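Local coordinates for protein ATP-dependent RNA helicase HrpB (Escherichia coli, PDB 6EUD) that hydrolyses ATP to ADP and phosphate and belongs to the DExH-box RNA helicases, with single-stranded RNA binding among its activities, at residues A[25-30]-A[166-171]; A[160-165]-A[176-181]; A[305-310]-A[517-522]; A[538-543]-A[547-552]; A[670-675]-A[682-687]. All coordinates share one frame; numbering follows the deposited sequence.

Contact 1 of 5, residues A[25-30]-A[166-171]; sequences QVLLSA and RLQQML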
# COMPACT_ATOMS: atom_id res chain seq x y z
N GLN A 25 22.93 -10.66 15.93
CA GLN A 25 21.50 -10.84 16.14
C GLN A 25 21.20 -12.22 16.73
O GLN A 25 21.81 -13.22 16.35
CB GLN A 25 20.72 -10.65 14.83
CG GLN A 25 20.92 -9.32 14.16
CD GLN A 25 22.23 -9.27 13.39
OE1 GLN A 25 22.71 -10.29 12.88
NE2 GLN A 25 22.84 -8.09 13.34
N VAL A 26 20.28 -12.26 17.68
CA VAL A 26 19.81 -13.52 18.24
C VAL A 26 18.29 -13.59 18.19
O VAL A 26 17.61 -12.69 18.66
CB VAL A 26 20.27 -13.69 19.69
CG1 VAL A 26 19.64 -14.92 20.30
CG2 VAL A 26 21.79 -13.78 19.75
N LEU A 27 17.77 -14.67 17.61
CA LEU A 27 16.33 -14.87 17.52
C LEU A 27 15.82 -15.83 18.61
O LEU A 27 16.27 -16.98 18.70
CB LEU A 27 15.96 -15.38 16.13
CG LEU A 27 14.53 -15.90 15.93
CD1 LEU A 27 13.48 -14.85 16.31
CD2 LEU A 27 14.33 -16.38 14.49
N LEU A 28 14.89 -15.35 19.44
CA LEU A 28 14.31 -16.19 20.49
C LEU A 28 12.82 -16.44 20.28
O LEU A 28 12.03 -15.52 20.07
CB LEU A 28 14.51 -15.56 21.88
CG LEU A 28 13.75 -16.28 23.01
CD1 LEU A 28 14.38 -17.62 23.39
CD2 LEU A 28 13.58 -15.39 24.21
N SER A 29 12.46 -17.72 20.33
CA SER A 29 11.09 -18.17 20.21
C SER A 29 10.65 -18.86 21.52
O SER A 29 11.35 -19.73 22.03
CB SER A 29 10.95 -19.10 19.01
OG SER A 29 9.67 -19.68 18.96
N ALA A 30 9.51 -18.44 22.05
CA ALA A 30 9.00 -18.95 23.32
C ALA A 30 7.55 -18.53 23.51
O ALA A 30 7.19 -17.40 23.17
CB ALA A 30 9.85 -18.45 24.48
N ARG A 166 10.95 -16.54 7.53
CA ARG A 166 11.40 -15.57 6.54
C ARG A 166 12.40 -14.64 7.22
O ARG A 166 13.07 -13.86 6.56
CB ARG A 166 10.23 -14.81 5.92
CG ARG A 166 9.72 -15.42 4.60
CD ARG A 166 8.68 -14.62 3.87
NE ARG A 166 8.89 -13.18 3.98
CZ ARG A 166 9.30 -12.40 2.98
NH1 ARG A 166 9.62 -12.91 1.80
NH2 ARG A 166 9.42 -11.09 3.17
N LEU A 167 12.56 -14.80 8.54
CA LEU A 167 13.50 -14.00 9.33
C LEU A 167 14.95 -14.51 9.24
O LEU A 167 15.88 -13.72 9.13
CB LEU A 167 13.04 -13.95 10.79
CG LEU A 167 13.71 -12.95 11.73
CD1 LEU A 167 13.58 -11.54 11.20
CD2 LEU A 167 13.12 -13.04 13.11
N GLN A 168 15.15 -15.82 9.27
CA GLN A 168 16.51 -16.34 9.08
C GLN A 168 16.91 -16.28 7.62
O GLN A 168 18.09 -16.33 7.29
CB GLN A 168 16.66 -17.78 9.59
CG GLN A 168 16.01 -18.11 10.92
CD GLN A 168 14.53 -18.24 10.75
OE1 GLN A 168 13.99 -17.63 9.85
NE2 GLN A 168 13.88 -19.07 11.56
N GLN A 169 15.93 -16.23 6.73
CA GLN A 169 16.23 -16.01 5.32
C GLN A 169 16.82 -14.61 5.15
O GLN A 169 17.64 -14.38 4.26
CB GLN A 169 14.99 -16.19 4.45
CG GLN A 169 14.48 -17.63 4.39
CD GLN A 169 13.20 -17.77 3.58
OE1 GLN A 169 12.56 -16.78 3.22
NE2 GLN A 169 12.80 -19.01 3.31
N MET A 170 16.40 -13.67 6.01
CA MET A 170 17.03 -12.36 6.06
C MET A 170 18.31 -12.43 6.90
O MET A 170 19.30 -11.75 6.61
CB MET A 170 16.07 -11.31 6.64
CG MET A 170 16.58 -9.88 6.49
SD MET A 170 15.59 -8.60 7.31
CE MET A 170 15.95 -8.95 9.02
N LEU A 171 18.29 -13.26 7.94
CA LEU A 171 19.41 -13.37 8.87
C LEU A 171 19.90 -14.81 9.05
O LEU A 171 19.67 -15.42 10.10
CB LEU A 171 19.02 -12.79 10.22
CG LEU A 171 18.46 -11.37 10.18
CD1 LEU A 171 17.96 -10.93 11.55
CD2 LEU A 171 19.54 -10.44 9.66
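Leu27 and Leu167 meet methyl to methyl where a short, weakly bonded helix (about 167-170) packs against strand 26-29 in the first RecA-like, P-loop NTPase domain of the helicase. The strand lies inside the parallel part of the sheet, between strands 154-159 and 176-178, and runs on into Ala30, the first residue of the predicted ATP-binding P-loop. Leu27 gives the largest surface to the contact. Its CG stands anti to the backbone N (chi1 169°), which sends both methyls off the sheet towards the helix, and Leu167, with the same choice of chi1, extends to meet it tip to tip. CD2 of Leu167 settles into the fork of its partner, 3.7 Å from Leu27 CD1 and 3.8 Å from Leu27 CD2. A forked leucine end can take a methyl between its two branches, which suits a buried junction of strand and helix.

Gln168 comes in at about a right angle to Leu27, its chain bent at chi2, which brings the end of the side chain up to Leu27 CD2; here it is the bulk of the side chain that covers the leucine. At the start of the strand a looser apolar touch joins Gln25 to Leu171. The aliphatic part of the glutamine does this work, while its NE2 is hydrogen-bonded to Gln146. Leu381, from a loop, also touches Leu167 and Met170. The helix itself closes with a backbone bond of 2.7 Å from Leu171 N to Leu167 O, and Gln25 CG lies 4.3 Å from Leu171 CD1.

Contact 2 of 5, residues A[160-165]-A[176-181]; sequences ATLDND and VVISEG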
# COMPACT_ATOMS: atom_id res chain seq x y z
N ALA A 160 6.71 -15.17 19.72
CA ALA A 160 5.95 -16.15 20.49
C ALA A 160 5.52 -17.35 19.64
O ALA A 160 5.00 -18.33 20.17
CB ALA A 160 4.73 -15.48 21.14
N THR A 161 5.72 -17.27 18.33
CA THR A 161 5.33 -18.36 17.44
C THR A 161 6.52 -19.23 17.16
O THR A 161 7.63 -18.72 17.03
CB THR A 161 4.76 -17.88 16.10
OG1 THR A 161 5.83 -17.37 15.28
CG2 THR A 161 3.67 -16.82 16.33
N LEU A 162 6.27 -20.53 17.03
CA LEU A 162 7.32 -21.52 16.99
C LEU A 162 8.37 -21.18 15.96
O LEU A 162 9.48 -20.83 16.33
CB LEU A 162 6.74 -22.92 16.74
CG LEU A 162 7.52 -24.09 17.35
CD1 LEU A 162 8.31 -23.67 18.59
CD2 LEU A 162 6.55 -25.21 17.67
N ASP A 163 8.05 -21.26 14.68
CA ASP A 163 9.07 -20.89 13.70
C ASP A 163 8.77 -19.63 12.89
O ASP A 163 7.62 -19.24 12.65
CB ASP A 163 9.38 -22.07 12.78
CG ASP A 163 9.82 -23.30 13.57
OD1 ASP A 163 9.73 -23.30 14.81
OD2 ASP A 163 10.30 -24.28 12.96
N ASN A 164 9.80 -18.85 12.63
CA ASN A 164 9.64 -17.59 11.95
C ASN A 164 10.72 -17.67 10.93
O ASN A 164 11.80 -17.17 11.13
CB ASN A 164 9.90 -16.40 12.88
CG ASN A 164 9.75 -16.74 14.35
OD1 ASN A 164 8.96 -16.12 15.05
ND2 ASN A 164 10.55 -17.68 14.83
N ASP A 165 10.45 -18.36 9.83
CA ASP A 165 11.54 -18.56 8.88
C ASP A 165 11.66 -17.69 7.62
O ASP A 165 12.45 -18.08 6.75
CB ASP A 165 11.61 -20.06 8.52
CG ASP A 165 10.27 -20.70 8.43
OD1 ASP A 165 9.28 -20.13 8.94
OD2 ASP A 165 10.19 -21.76 7.80
N VAL A 176 19.13 -19.27 16.21
CA VAL A 176 17.74 -19.45 16.63
C VAL A 176 17.70 -20.21 17.96
O VAL A 176 18.27 -21.29 18.08
CB VAL A 176 16.92 -20.20 15.57
CG1 VAL A 176 15.44 -20.27 15.99
CG2 VAL A 176 17.08 -19.52 14.21
N VAL A 177 17.04 -19.62 18.94
CA VAL A 177 17.00 -20.20 20.27
C VAL A 177 15.55 -20.48 20.66
O VAL A 177 14.77 -19.55 20.85
CB VAL A 177 17.66 -19.26 21.30
CG1 VAL A 177 17.41 -19.75 22.71
CG2 VAL A 177 19.16 -19.14 21.02
N ILE A 178 15.20 -21.75 20.78
CA ILE A 178 13.80 -22.13 20.95
C ILE A 178 13.44 -22.62 22.35
O ILE A 178 14.00 -23.59 22.86
CB ILE A 178 13.39 -23.24 19.95
CG1 ILE A 178 13.60 -22.75 18.52
CG2 ILE A 178 11.94 -23.64 20.19
CD1 ILE A 178 13.18 -23.73 17.45
N SER A 179 12.49 -21.94 22.96
CA SER A 179 11.86 -22.43 24.17
C SER A 179 10.46 -22.91 23.83
O SER A 179 9.67 -22.16 23.24
CB SER A 179 11.82 -21.33 25.23
OG SER A 179 10.87 -21.61 26.24
N GLU A 180 10.14 -24.15 24.15
CA GLU A 180 8.78 -24.61 23.94
C GLU A 180 8.31 -25.46 25.11
O GLU A 180 9.10 -26.13 25.78
CB GLU A 180 8.66 -25.40 22.63
CG GLU A 180 8.84 -26.91 22.76
CD GLU A 180 8.68 -27.65 21.43
OE1 GLU A 180 8.55 -26.98 20.38
OE2 GLU A 180 8.69 -28.90 21.44
N GLY A 181 7.01 -25.40 25.35
CA GLY A 181 6.39 -26.19 26.39
C GLY A 181 5.62 -27.34 25.77
O GLY A 181 5.80 -27.66 24.60
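Leu162 supplies the apolar part of this surface contact, its CD1 lying 4.0 Å from Ile178 CG2. The two side chains cross at about a right angle. In Ile178, CG2 is anti to the backbone N (chi1 -60°, measured to CG1), which turns this branch towards the leucine and carries CD1 of the longer branch towards Asp163. Beta-branched isoleucine fits strand 176-178, an outermost strand of the mixed, largely parallel sheet, and leucine gives the loop 160-165 a broad greasy end with which to lie over it.

Contacts between carbon and carboxylate make up the rest. Glu180 reaches out on a chain extended beyond CG, and its OE1 stands 3.8 Å from both Leu162 CD1 and Leu162 CD2, facing the two methyls equally. Asp163 makes a fainter touch, OD1 to Ile178 CD1 at 4.4 Å. The two acids do not meet, with 6.8 Å between Asp163 OD1 and Glu180 OE1.

Polar ties between the loop and the sheet run through Ser29 on the neighbouring strand, whose OG is hydrogen-bonded to the carbonyls of Thr161 and Leu162. Glu180 also lies close to Pro31 of the predicted ATP-binding loop, so the contact flanks that site. Between the segments themselves the association rests on van der Waals touches at the surface; the acids suit so exposed a place, and any repulsion between them is probably weak.

Contact 3 of 5, residues A[305-310]-A[517-522]; sequences TGLTRL and NGMGAM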
# COMPACT_ATOMS: atom_id res chain seq x y z
N THR A 305 -7.61 6.65 -2.48
CA THR A 305 -8.31 7.60 -1.63
C THR A 305 -7.40 8.24 -0.59
O THR A 305 -7.76 9.24 0.02
CB THR A 305 -9.49 6.92 -0.90
OG1 THR A 305 -9.00 5.92 -0.00
CG2 THR A 305 -10.45 6.28 -1.89
N GLY A 306 -6.22 7.66 -0.38
CA GLY A 306 -5.37 8.04 0.73
C GLY A 306 -5.96 7.72 2.09
O GLY A 306 -5.48 8.21 3.09
N LEU A 307 -7.01 6.89 2.12
CA LEU A 307 -7.64 6.57 3.40
C LEU A 307 -7.26 5.17 3.88
O LEU A 307 -6.97 4.27 3.09
CB LEU A 307 -9.17 6.69 3.31
CG LEU A 307 -9.68 8.10 3.03
CD1 LEU A 307 -11.21 8.12 3.06
CD2 LEU A 307 -9.09 9.14 4.01
N THR A 308 -7.22 5.03 5.20
CA THR A 308 -7.05 3.72 5.79
C THR A 308 -8.40 3.26 6.34
O THR A 308 -9.07 3.99 7.07
CB THR A 308 -5.99 3.74 6.91
OG1 THR A 308 -4.76 4.23 6.37
CG2 THR A 308 -5.78 2.32 7.49
N ARG A 309 -8.80 2.05 5.97
CA ARG A 309 -10.05 1.47 6.45
C ARG A 309 -9.80 0.19 7.24
O ARG A 309 -8.73 -0.41 7.13
CB ARG A 309 -10.99 1.19 5.28
CG ARG A 309 -10.28 0.60 4.09
CD ARG A 309 -11.25 0.27 2.99
NE ARG A 309 -10.57 -0.13 1.77
CZ ARG A 309 -10.84 -1.25 1.11
NH1 ARG A 309 -11.78 -2.07 1.57
NH2 ARG A 309 -10.18 -1.56 0.00
N LEU A 310 -10.77 -0.17 8.08
CA LEU A 310 -10.82 -1.49 8.69
C LEU A 310 -11.60 -2.43 7.79
O LEU A 310 -12.79 -2.23 7.59
CB LEU A 310 -11.47 -1.45 10.07
CG LEU A 310 -10.60 -0.90 11.18
CD1 LEU A 310 -11.27 -1.07 12.53
CD2 LEU A 310 -9.23 -1.57 11.17
N ASN A 517 -10.22 15.01 -3.98
CA ASN A 517 -9.48 13.93 -4.62
C ASN A 517 -10.45 13.08 -5.45
O ASN A 517 -10.07 12.05 -6.01
CB ASN A 517 -8.74 13.10 -3.57
CG ASN A 517 -9.68 12.34 -2.66
OD1 ASN A 517 -10.90 12.50 -2.74
ND2 ASN A 517 -9.11 11.52 -1.78
N GLY A 518 -11.70 13.52 -5.49
CA GLY A 518 -12.69 12.97 -6.39
C GLY A 518 -13.62 11.96 -5.76
O GLY A 518 -14.62 11.58 -6.37
N MET A 519 -13.29 11.50 -4.56
CA MET A 519 -14.09 10.45 -3.94
C MET A 519 -15.34 11.01 -3.27
O MET A 519 -15.48 12.22 -3.07
CB MET A 519 -13.26 9.71 -2.91
CG MET A 519 -13.12 10.52 -1.64
SD MET A 519 -12.29 9.69 -0.29
CE MET A 519 -13.21 8.14 -0.18
N GLY A 520 -16.24 10.10 -2.89
CA GLY A 520 -17.48 10.47 -2.24
C GLY A 520 -17.42 10.41 -0.73
O GLY A 520 -16.89 9.46 -0.14
N ALA A 521 -17.97 11.43 -0.09
CA ALA A 521 -17.98 11.52 1.36
C ALA A 521 -19.40 11.76 1.84
O ALA A 521 -20.12 12.60 1.30
CB ALA A 521 -17.05 12.64 1.84
N MET A 522 -19.79 11.02 2.88
CA MET A 522 -21.16 11.07 3.34
C MET A 522 -21.28 11.60 4.76
O MET A 522 -20.57 11.15 5.67
CB MET A 522 -21.80 9.69 3.26
CG MET A 522 -21.86 9.14 1.85
SD MET A 522 -22.77 10.23 0.74
CE MET A 522 -24.43 10.14 1.40
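Met519 swings its CG between its own backbone N and carbonyl carbon (chi1 76°) and bends at the thioether (chi3 -52°), which delivers SD and CE to Thr305 and Leu307. Thr305 places OG1 in the corresponding position of its own residue (chi1 64°), leaving the methyl CG2 anti to the carbonyl carbon and facing the sulfur end. CE is the common point of touch, 3.7 Å from Thr305 CG2 and 3.8 Å from Leu307 CD1. The methionine crosses the threonine at about a right angle and the leucine obliquely; its unbranched, pliable chain can serve two differently shaped neighbours at once.

Each segment also braces its own turn. Thr305 OG1 accepts from Leu307 N at 3.1 Å, an ST turn, and takes part in a hydrogen bond with Gln542. Asn517 OD1 accepts from Met519 N at 3.2 Å, nearly straight at the hydrogen but with the donor above the carbonyl plane, an Asx turn that holds the backbone at the root of the methionine side chain. With OD1 thus held, ND2 lies near Thr305 O, at an angle too poor for a bond.

The contact joins the second RecA-like domain to the small beta domain after the helices between 386 and 498, probably the OB-like fold of DEAH/RHA helicases. Strand 307-314 pairs with 287-302, Leu307 reaches Leu540 and Gln542 of strand 534-542, and strand 520-522 lies between 512-515 and 548-552.

Contact 4 of 5, residues A[538-543]-A[547-552]; sequences PLLLQG and PDARIL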
# COMPACT_ATOMS: atom_id res chain seq x y z
N PRO A 538 -10.99 16.24 7.62
CA PRO A 538 -9.74 15.52 7.84
C PRO A 538 -9.94 14.06 8.26
O PRO A 538 -9.12 13.22 7.89
CB PRO A 538 -9.06 16.35 8.95
CG PRO A 538 -10.13 17.10 9.59
CD PRO A 538 -11.13 17.40 8.52
N LEU A 539 -10.99 13.76 9.02
CA LEU A 539 -11.21 12.40 9.50
C LEU A 539 -12.36 11.70 8.78
O LEU A 539 -13.52 12.13 8.84
CB LEU A 539 -11.46 12.43 11.01
CG LEU A 539 -11.14 11.16 11.79
CD1 LEU A 539 -9.71 10.74 11.55
CD2 LEU A 539 -11.39 11.39 13.25
N LEU A 540 -12.03 10.59 8.12
CA LEU A 540 -12.96 9.89 7.24
C LEU A 540 -12.95 8.38 7.43
O LEU A 540 -11.88 7.76 7.42
CB LEU A 540 -12.63 10.18 5.78
CG LEU A 540 -12.75 11.62 5.31
CD1 LEU A 540 -11.78 11.91 4.19
CD2 LEU A 540 -14.18 11.86 4.87
N LEU A 541 -14.14 7.80 7.54
CA LEU A 541 -14.29 6.35 7.64
C LEU A 541 -14.80 5.73 6.33
O LEU A 541 -15.99 5.79 6.03
CB LEU A 541 -15.22 5.98 8.80
CG LEU A 541 -15.47 4.48 8.98
CD1 LEU A 541 -14.15 3.69 9.09
CD2 LEU A 541 -16.35 4.22 10.21
N GLN A 542 -13.89 5.15 5.58
CA GLN A 542 -14.21 4.52 4.30
C GLN A 542 -14.91 3.19 4.53
O GLN A 542 -14.34 2.30 5.17
CB GLN A 542 -12.93 4.31 3.48
CG GLN A 542 -13.14 3.88 2.06
CD GLN A 542 -11.88 4.04 1.22
OE1 GLN A 542 -11.00 4.85 1.54
NE2 GLN A 542 -11.77 3.26 0.15
N GLY A 543 -16.14 3.07 4.02
CA GLY A 543 -16.93 1.85 4.13
C GLY A 543 -16.15 0.61 3.70
O GLY A 543 -15.93 -0.30 4.50
N PRO A 547 -14.86 3.91 -3.39
CA PRO A 547 -14.33 5.24 -3.02
C PRO A 547 -15.37 6.16 -2.37
O PRO A 547 -15.53 7.31 -2.78
CB PRO A 547 -13.85 5.82 -4.37
CG PRO A 547 -14.65 5.09 -5.39
CD PRO A 547 -14.82 3.70 -4.85
N ASP A 548 -16.06 5.63 -1.35
CA ASP A 548 -17.04 6.36 -0.57
C ASP A 548 -16.72 6.22 0.91
O ASP A 548 -16.39 5.13 1.37
CB ASP A 548 -18.46 5.87 -0.85
CG ASP A 548 -19.08 6.55 -2.04
OD1 ASP A 548 -19.89 7.48 -1.83
OD2 ASP A 548 -18.77 6.17 -3.20
N ALA A 549 -16.83 7.32 1.64
CA ALA A 549 -16.46 7.33 3.05
C ALA A 549 -17.43 8.16 3.88
O ALA A 549 -18.06 9.09 3.37
CB ALA A 549 -15.04 7.85 3.21
N ARG A 550 -17.55 7.83 5.16
CA ARG A 550 -18.32 8.64 6.08
C ARG A 550 -17.45 9.74 6.68
O ARG A 550 -16.26 9.54 6.98
CB ARG A 550 -18.93 7.77 7.19
CG ARG A 550 -19.99 8.48 7.99
CD ARG A 550 -20.73 7.52 8.91
NE ARG A 550 -19.91 7.14 10.06
CZ ARG A 550 -20.41 6.93 11.28
NH1 ARG A 550 -21.71 7.05 11.50
NH2 ARG A 550 -19.60 6.59 12.28
N ILE A 551 -18.03 10.92 6.86
CA ILE A 551 -17.32 12.03 7.47
C ILE A 551 -17.46 11.96 8.98
O ILE A 551 -18.56 11.97 9.50
CB ILE A 551 -17.86 13.37 6.93
CG1 ILE A 551 -17.57 13.46 5.42
CG2 ILE A 551 -17.24 14.53 7.67
CD1 ILE A 551 -18.24 14.64 4.75
N LEU A 552 -16.32 11.86 9.68
CA LEU A 552 -16.32 11.69 11.13
C LEU A 552 -16.05 13.00 11.85
O LEU A 552 -16.72 13.33 12.83
CB LEU A 552 -15.29 10.64 11.55
CG LEU A 552 -15.39 9.22 10.99
CD1 LEU A 552 -14.25 8.40 11.51
CD2 LEU A 552 -16.74 8.58 11.35
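Leu540 and Ile551 lie side by side and point the same way, with Leu540 CD2 3.8 Å from Ile551 CG1, on the buried face that also bears Ala549 and Gln542. The small Ala549 allows a close approach to Gln542, the two CA atoms being only 3.8 Å apart. Leu307 of strand 307-314 packs on this face, touching Leu540, Ala549 and Gln542; the leucine and alanine suit so buried a place. Farther out, Leu552 CD1 lies 3.8 Å from Leu541 CB. CG of Leu552, anti to its carbonyl carbon (chi1 -58°), lets the methyls cover the neighbouring strand, where Leu539 adds its own CG at 4.2 Å from the same Leu552 CD1.

The two strands form a beta hairpin, antiparallel with a marked twist, their axes at 140°. Leu541 and Arg550 are the hydrogen-bonded pair, flanked by the non-hydrogen-bonded pairs Leu540-Ile551 and Gln542-Ala549. Leu541 N gives to Arg550 O at 2.8 Å, in the carbonyl plane, and Arg550 N returns a bond to Leu541 O. A further bond runs from Leu552 N to Leu539 O.

Towards the turn the pairing ends in a weak hydrogen bond, Gly543 N to Asp548 O at 3.4 Å. Gln542 is buried, and its amide has partners at both atoms: NE2 is bonded to Asp302 and to the carbonyl of Ser544, and OE1 to Thr305, while CG passes 3.5 Å from Asp548 O.

Contact 5 of 5, residues A[670-675]-A[682-687]; sequences PHMTGV and KSLDIY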
# COMPACT_ATOMS: atom_id res chain seq x y z
N PRO A 670 4.40 21.47 -29.22
CA PRO A 670 5.45 22.20 -29.94
C PRO A 670 5.13 22.51 -31.39
O PRO A 670 5.64 23.49 -31.91
CB PRO A 670 6.64 21.24 -29.88
CG PRO A 670 6.43 20.47 -28.64
CD PRO A 670 4.94 20.29 -28.52
N HIS A 671 4.28 21.70 -32.03
CA HIS A 671 3.97 21.90 -33.44
C HIS A 671 2.74 22.78 -33.70
O HIS A 671 2.34 22.97 -34.85
CB HIS A 671 3.76 20.55 -34.12
CG HIS A 671 4.95 19.65 -34.04
ND1 HIS A 671 5.91 19.59 -35.03
CD2 HIS A 671 5.34 18.77 -33.08
CE1 HIS A 671 6.84 18.72 -34.68
NE2 HIS A 671 6.52 18.20 -33.51
N MET A 672 2.15 23.34 -32.64
CA MET A 672 0.87 24.01 -32.77
C MET A 672 0.98 25.51 -33.01
O MET A 672 0.01 26.25 -32.83
CB MET A 672 0.02 23.75 -31.52
CG MET A 672 -0.44 22.32 -31.40
SD MET A 672 -1.60 22.08 -30.06
CE MET A 672 -2.98 23.10 -30.60
N THR A 673 2.15 25.95 -33.44
CA THR A 673 2.32 27.35 -33.77
C THR A 673 1.47 27.71 -34.99
O THR A 673 1.52 27.03 -36.01
CB THR A 673 3.80 27.68 -34.06
OG1 THR A 673 4.61 27.16 -33.00
CG2 THR A 673 3.99 29.19 -34.15
N GLY A 674 0.67 28.76 -34.86
CA GLY A 674 -0.15 29.21 -35.96
C GLY A 674 -1.50 28.53 -36.07
O GLY A 674 -2.32 28.91 -36.91
N VAL A 675 -1.73 27.51 -35.25
CA VAL A 675 -3.07 26.92 -35.17
C VAL A 675 -3.99 27.86 -34.41
O VAL A 675 -3.82 28.06 -33.21
CB VAL A 675 -3.06 25.55 -34.49
CG1 VAL A 675 -4.47 25.02 -34.36
CG2 VAL A 675 -2.17 24.57 -35.25
N LYS A 682 -6.67 19.43 -37.70
CA LYS A 682 -6.51 18.39 -38.72
C LYS A 682 -5.30 18.65 -39.61
O LYS A 682 -4.91 17.80 -40.38
CB LYS A 682 -7.77 18.28 -39.59
CG LYS A 682 -8.95 17.54 -38.97
CD LYS A 682 -8.69 16.04 -38.91
CE LYS A 682 -9.94 15.26 -38.51
NZ LYS A 682 -9.69 13.79 -38.37
N SER A 683 -4.70 19.83 -39.50
CA SER A 683 -3.54 20.21 -40.32
C SER A 683 -2.19 19.80 -39.70
O SER A 683 -1.16 19.80 -40.38
CB SER A 683 -3.56 21.72 -40.55
OG SER A 683 -4.84 22.14 -41.00
N LEU A 684 -2.20 19.50 -38.41
CA LEU A 684 -0.98 19.08 -37.73
C LEU A 684 -0.42 17.82 -38.34
O LEU A 684 -1.16 16.87 -38.58
CB LEU A 684 -1.25 18.86 -36.24
CG LEU A 684 -1.70 20.10 -35.50
CD1 LEU A 684 -2.27 19.73 -34.14
CD2 LEU A 684 -0.55 21.09 -35.36
N ASP A 685 0.89 17.82 -38.60
CA ASP A 685 1.58 16.68 -39.20
C ASP A 685 1.88 15.65 -38.13
O ASP A 685 2.92 15.70 -37.47
CB ASP A 685 2.87 17.13 -39.89
CG ASP A 685 3.43 16.08 -40.82
OD1 ASP A 685 3.24 14.87 -40.57
OD2 ASP A 685 4.07 16.45 -41.82
N ILE A 686 0.94 14.72 -37.99
CA ILE A 686 0.97 13.75 -36.91
C ILE A 686 2.17 12.83 -37.01
O ILE A 686 2.75 12.45 -36.00
CB ILE A 686 -0.34 12.93 -36.87
CG1 ILE A 686 -1.53 13.85 -36.51
CG2 ILE A 686 -0.25 11.75 -35.91
CD1 ILE A 686 -1.35 14.60 -35.21
N TYR A 687 2.52 12.47 -38.25
CA TYR A 687 3.67 11.61 -38.54
C TYR A 687 4.96 12.26 -38.08
O TYR A 687 5.80 11.62 -37.46
CB TYR A 687 3.78 11.32 -40.03
CG TYR A 687 5.08 10.66 -40.45
CD1 TYR A 687 6.19 11.43 -40.87
CD2 TYR A 687 5.21 9.28 -40.46
CE1 TYR A 687 7.40 10.82 -41.25
CE2 TYR A 687 6.38 8.67 -40.86
CZ TYR A 687 7.48 9.44 -41.26
OH TYR A 687 8.64 8.81 -41.64
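A type II beta turn from Met672 to Val675, closed by Val675 N to Met672 O at 3.2 Å, bends the segment so that His671, Met672 and Val675 curve round Leu684. In this C-terminal part of the protein, where the chain passes from helix 664-667 to helix 686-692, the loop packs against the residue two before the second helix. Gly674 takes a positive phi (87°), as the third residue of such a turn commonly does.

Leu684 is the buried centre and has the greatest share of the contact. Its CG stands anti to the carbonyl carbon (chi1 -63°), which directs CG, and with it the methyls, towards the bend. There CD2 lies 3.8 Å from Val675 CG2, the two side chains crossing at about a right angle, and 4.1 Å from Met672 CG, over which it runs obliquely. Leucine suits the spot because its branched end can meet the methionine, the valine and the carbonyl of His671 together, CD1 also touching the methionine. Met672 and Val675 also pack on helix 608-622, both touching Met615, so the leucine joins a larger apolar patch.

Next along, Asp685 is the N-cap of helix 686-692, its OD1 bonded to Gln688 N. Back in the bend, His671 O lies 3.5 Å from Leu684 CD2.

In the fold
Contacts 1 and 2 share the first RecA-like sheet: strands 26-29 and 176-178 are neighbours, and Ser29 O with Ser179 N probably forms one of the bonds between them. Contact 1 is buried and almost wholly apolar, contact 2 exposed and mixed with carboxylates. Contacts 3 and 4, their centres 5 Å apart, touch each other through strands 520-522 and 548-552; contact 3 is buried and relies on side-chain packing between two domains, contact 4 is partly buried and relies on backbone pairing within one hairpin. Contact 5 stands alone, its centre 41 Å or more from those of the others, a partly buried loop packing round one leucine.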